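Local coordinates for protein-glutamine deamidase Cif (Burkholderia pseudomallei, PDB 3GQM), which deamidates a specific glutamine of host NEDD8, shutting down cullin-RING ubiquitin ligases and so inhibiting the host cell cycle, at residues F112-E117 and R267-V272. Numbering follows the deposited sequence.
Sequences FKLMTE and RNAQYV
The side-chain amide of N268 lies with both of its N-H bonds directed at the C-terminal end of helix 104-116, and both acceptors sit in the amide plane. N268 ND2 donates to L114 O at 2.9 Å, almost straight at 172°. The same ND2 reaches E117 O at 2.8 Å. On the acceptor side the amide nitrogen approaches each carbonyl tilted from its plane. Two bonds from one nitrogen fix the rotation of the amide and satisfy two carbonyls at a helix terminus, where E117 is the first residue to leave helical geometry. N268 OD1 is taken up by Q264 NE2, one turn earlier on the same helix. The ring of F112, on the sheet side of its helix, carries T116 CG2 over the centre of one face.

Beside the polar bonds, the side chains of L114 and N268 run alongside each other, pointing opposite ways. With its CG anti to the backbone N (chi1 -162°), L114 spreads two methyls along the second helix: CD1 lies 3.6 Å from N268 CB and 3.8 Å from V272 CG2, while CD2 meets A269 CB at 4.0 Å. K113 NZ and E117 OE2 form a salt bridge at 2.7 Å, and further bonds tie both residues to the chain at Y58, T60, L62 and I122.

The contact is buried, and the asparagine amide holds the end of helix 104-116 remote from C104, the inferred active-site residue at its start. The helix segments cross at 121°, their axes 9.0 Å apart. L40 of helix 29-42 packs on both L114 and V272, and T36 lies against A269. F112, M115 and T116 pack on strand 147-154, M115 and T116 also on 253-260, placing helix 104-116 between the sheet and helix 262-273.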
ATOM      1  N   PHE A 112       4.701   2.914   1.993  1.00 21.05           N
ATOM      2  CA  PHE A 112       6.101   2.641   1.644  1.00 21.15           C
ATOM      3  C   PHE A 112       7.066   3.732   2.188  1.00 21.73           C
ATOM      4  O   PHE A 112       8.095   3.390   2.786  1.00 21.44           O
ATOM      5  CB  PHE A 112       6.274   2.546   0.120  1.00 21.09           C
ATOM      6  CG  PHE A 112       7.691   2.182  -0.333  1.00 22.33           C
ATOM      7  CD1 PHE A 112       8.045   0.825  -0.541  1.00 23.56           C
ATOM      8  CD2 PHE A 112       8.666   3.198  -0.541  1.00 25.06           C
ATOM      9  CE1 PHE A 112       9.341   0.455  -0.943  1.00 23.25           C
ATOM     10  CE2 PHE A 112       9.974   2.868  -0.966  1.00 22.73           C
ATOM     11  CZ  PHE A 112      10.319   1.488  -1.166  1.00 23.69           C
ATOM     12  N   LYS A 113       6.773   5.016   1.906  1.00 21.37           N
ATOM     13  CA  LYS A 113       7.559   6.127   2.448  1.00 21.39           C
ATOM     14  C   LYS A 113       7.536   6.079   3.973  1.00 21.94           C
ATOM     15  O   LYS A 113       8.620   6.143   4.601  1.00 20.91           O
ATOM     16  CB  LYS A 113       7.040   7.489   1.936  1.00 23.06           C
ATOM     17  CG  LYS A 113       7.382   7.751   0.416  1.00 22.96           C
ATOM     18  CD  LYS A 113       6.638   9.021  -0.106  1.00 23.22           C
ATOM     19  CE  LYS A 113       7.047  10.319   0.679  1.00 23.56           C
ATOM     20  NZ  LYS A 113       8.375  10.738   0.189  1.00 21.34           N
ATOM     21  N   LEU A 114       6.337   5.927   4.570  1.00 20.69           N
ATOM     22  CA  LEU A 114       6.245   5.816   6.050  1.00 22.07           C
ATOM     23  C   LEU A 114       7.177   4.752   6.640  1.00 22.79           C
ATOM     24  O   LEU A 114       7.819   4.985   7.664  1.00 23.59           O
ATOM     25  CB  LEU A 114       4.818   5.532   6.530  1.00 21.56           C
ATOM     26  CG  LEU A 114       4.499   5.798   8.012  1.00 23.02           C
ATOM     27  CD1 LEU A 114       4.564   7.264   8.326  1.00 29.15           C
ATOM     28  CD2 LEU A 114       3.139   5.319   8.374  1.00 19.63           C
ATOM     29  N   MET A 115       7.262   3.600   5.996  1.00 21.89           N
ATOM     30  CA  MET A 115       8.075   2.505   6.534  1.00 23.48           C
ATOM     31  C   MET A 115       9.598   2.726   6.379  1.00 24.32           C
ATOM     32  O   MET A 115      10.356   2.376   7.279  1.00 24.44           O
ATOM     33  CB  MET A 115       7.652   1.194   5.852  1.00 22.14           C
ATOM     34  CG  MET A 115       6.228   0.802   6.209  1.00 23.64           C
ATOM     35  SD  MET A 115       5.679  -0.679   5.373  1.00 26.75           S
ATOM     36  CE  MET A 115       6.902  -1.854   5.978  1.00 28.48           C
ATOM     37  N   THR A 116      10.016   3.286   5.227  1.00 24.26           N
ATOM     38  CA  THR A 116      11.407   3.281   4.791  1.00 23.57           C
ATOM     39  C   THR A 116      12.170   4.568   5.080  1.00 24.43           C
ATOM     40  O   THR A 116      13.374   4.538   5.104  1.00 24.85           O
ATOM     41  CB  THR A 116      11.512   3.045   3.260  1.00 24.06           C
ATOM     42  OG1 THR A 116      10.735   4.021   2.562  1.00 23.59           O
ATOM     43  CG2 THR A 116      11.011   1.629   2.879  1.00 21.23           C
ATOM     44  N   GLU A 117      11.495   5.687   5.288  1.00 25.56           N
ATOM     45  CA  GLU A 117      12.186   6.997   5.371  1.00 27.80           C
ATOM     46  C   GLU A 117      12.751   7.270   6.761  1.00 29.00           C
ATOM     47  O   GLU A 117      12.187   6.859   7.776  1.00 28.75           O
ATOM     48  CB  GLU A 117      11.280   8.170   4.965  1.00 26.06           C
ATOM     49  CG  GLU A 117      11.131   8.286   3.454  1.00 27.97           C
ATOM     50  CD  GLU A 117      10.174   9.383   2.993  1.00 28.29           C
ATOM     51  OE1 GLU A 117       9.338   9.888   3.796  1.00 24.76           O
ATOM     52  OE2 GLU A 117      10.254   9.719   1.785  1.00 31.64           O
ATOM     53  N   ARG A 267       8.462   5.024  14.709  1.00 28.37           N
ATOM     54  CA  ARG A 267       8.662   6.423  15.005  1.00 30.54           C
ATOM     55  C   ARG A 267       7.910   7.314  13.982  1.00 29.53           C
ATOM     56  O   ARG A 267       7.181   8.236  14.379  1.00 30.93           O
ATOM     57  CB  ARG A 267      10.173   6.734  15.071  1.00 30.17           C
ATOM     58  CG  ARG A 267      10.471   8.021  15.793  1.00 38.22           C
ATOM     59  CD  ARG A 267      11.993   8.168  16.123  1.00 45.01           C
ATOM     60  NE  ARG A 267      12.216   9.269  17.086  1.00 49.61           N
ATOM     61  CZ  ARG A 267      12.008   9.225  18.416  1.00 50.66           C
ATOM     62  NH1 ARG A 267      11.576   8.138  19.051  1.00 48.47           N
ATOM     63  NH2 ARG A 267      12.237  10.308  19.131  1.00 51.95           N
ATOM     64  N   ASN A 268       8.047   7.037  12.693  1.00 28.60           N
ATOM     65  CA  ASN A 268       7.282   7.816  11.682  1.00 28.60           C
ATOM     66  C   ASN A 268       5.806   7.697  11.904  1.00 28.59           C
ATOM     67  O   ASN A 268       5.062   8.709  11.835  1.00 28.79           O
ATOM     68  CB  ASN A 268       7.630   7.399  10.244  1.00 27.01           C
ATOM     69  CG  ASN A 268       9.067   7.668   9.892  1.00 28.76           C
ATOM     70  OD1 ASN A 268       9.699   8.557  10.488  1.00 25.74           O
ATOM     71  ND2 ASN A 268       9.618   6.914   8.897  1.00 24.77           N
ATOM     72  N   ALA A 269       5.336   6.479  12.198  1.00 28.50           N
ATOM     73  CA  ALA A 269       3.879   6.319  12.324  1.00 29.34           C
ATOM     74  C   ALA A 269       3.338   7.017  13.575  1.00 31.16           C
ATOM     75  O   ALA A 269       2.188   7.508  13.578  1.00 30.18           O
ATOM     76  CB  ALA A 269       3.444   4.857  12.305  1.00 28.76           C
ATOM     77  N   GLN A 270       4.155   7.038  14.642  1.00 32.76           N
ATOM     78  CA  GLN A 270       3.735   7.660  15.918  1.00 35.17           C
ATOM     79  C   GLN A 270       3.582   9.153  15.689  1.00 34.47           C
ATOM     80  O   GLN A 270       2.590   9.751  16.093  1.00 35.50           O
ATOM     81  CB  GLN A 270       4.740   7.393  17.067  1.00 34.45           C
ATOM     82  N   TYR A 271       4.570   9.733  15.038  1.00 35.27           N
ATOM     83  CA  TYR A 271       4.520  11.120  14.683  1.00 37.86           C
ATOM     84  C   TYR A 271       3.210  11.443  13.936  1.00 37.98           C
ATOM     85  O   TYR A 271       2.441  12.326  14.353  1.00 37.93           O
ATOM     86  CB  TYR A 271       5.748  11.509  13.853  1.00 38.89           C
ATOM     87  CG  TYR A 271       5.607  12.902  13.280  1.00 43.79           C
ATOM     88  CD1 TYR A 271       6.044  14.016  13.998  1.00 47.17           C
ATOM     89  CD2 TYR A 271       4.973  13.103  12.052  1.00 44.64           C
ATOM     90  CE1 TYR A 271       5.876  15.290  13.494  1.00 50.91           C
ATOM     91  CE2 TYR A 271       4.798  14.360  11.543  1.00 50.32           C
ATOM     92  CZ  TYR A 271       5.248  15.449  12.261  1.00 51.93           C
ATOM     93  OH  TYR A 271       5.079  16.695  11.728  1.00 57.48           O
ATOM     94  N   VAL A 272       2.934  10.691  12.861  1.00 37.14           N
ATOM     95  CA  VAL A 272       1.766  10.941  12.038  1.00 35.77           C
ATOM     96  C   VAL A 272       0.502  10.760  12.846  1.00 36.96           C
ATOM     97  O   VAL A 272      -0.425  11.589  12.770  1.00 35.96           O
ATOM     98  CB  VAL A 272       1.733  10.044  10.735  1.00 35.96           C
ATOM     99  CG1 VAL A 272       0.378  10.231  10.001  1.00 34.16           C
ATOM    100  CG2 VAL A 272       2.911  10.388   9.811  1.00 31.32           C
TER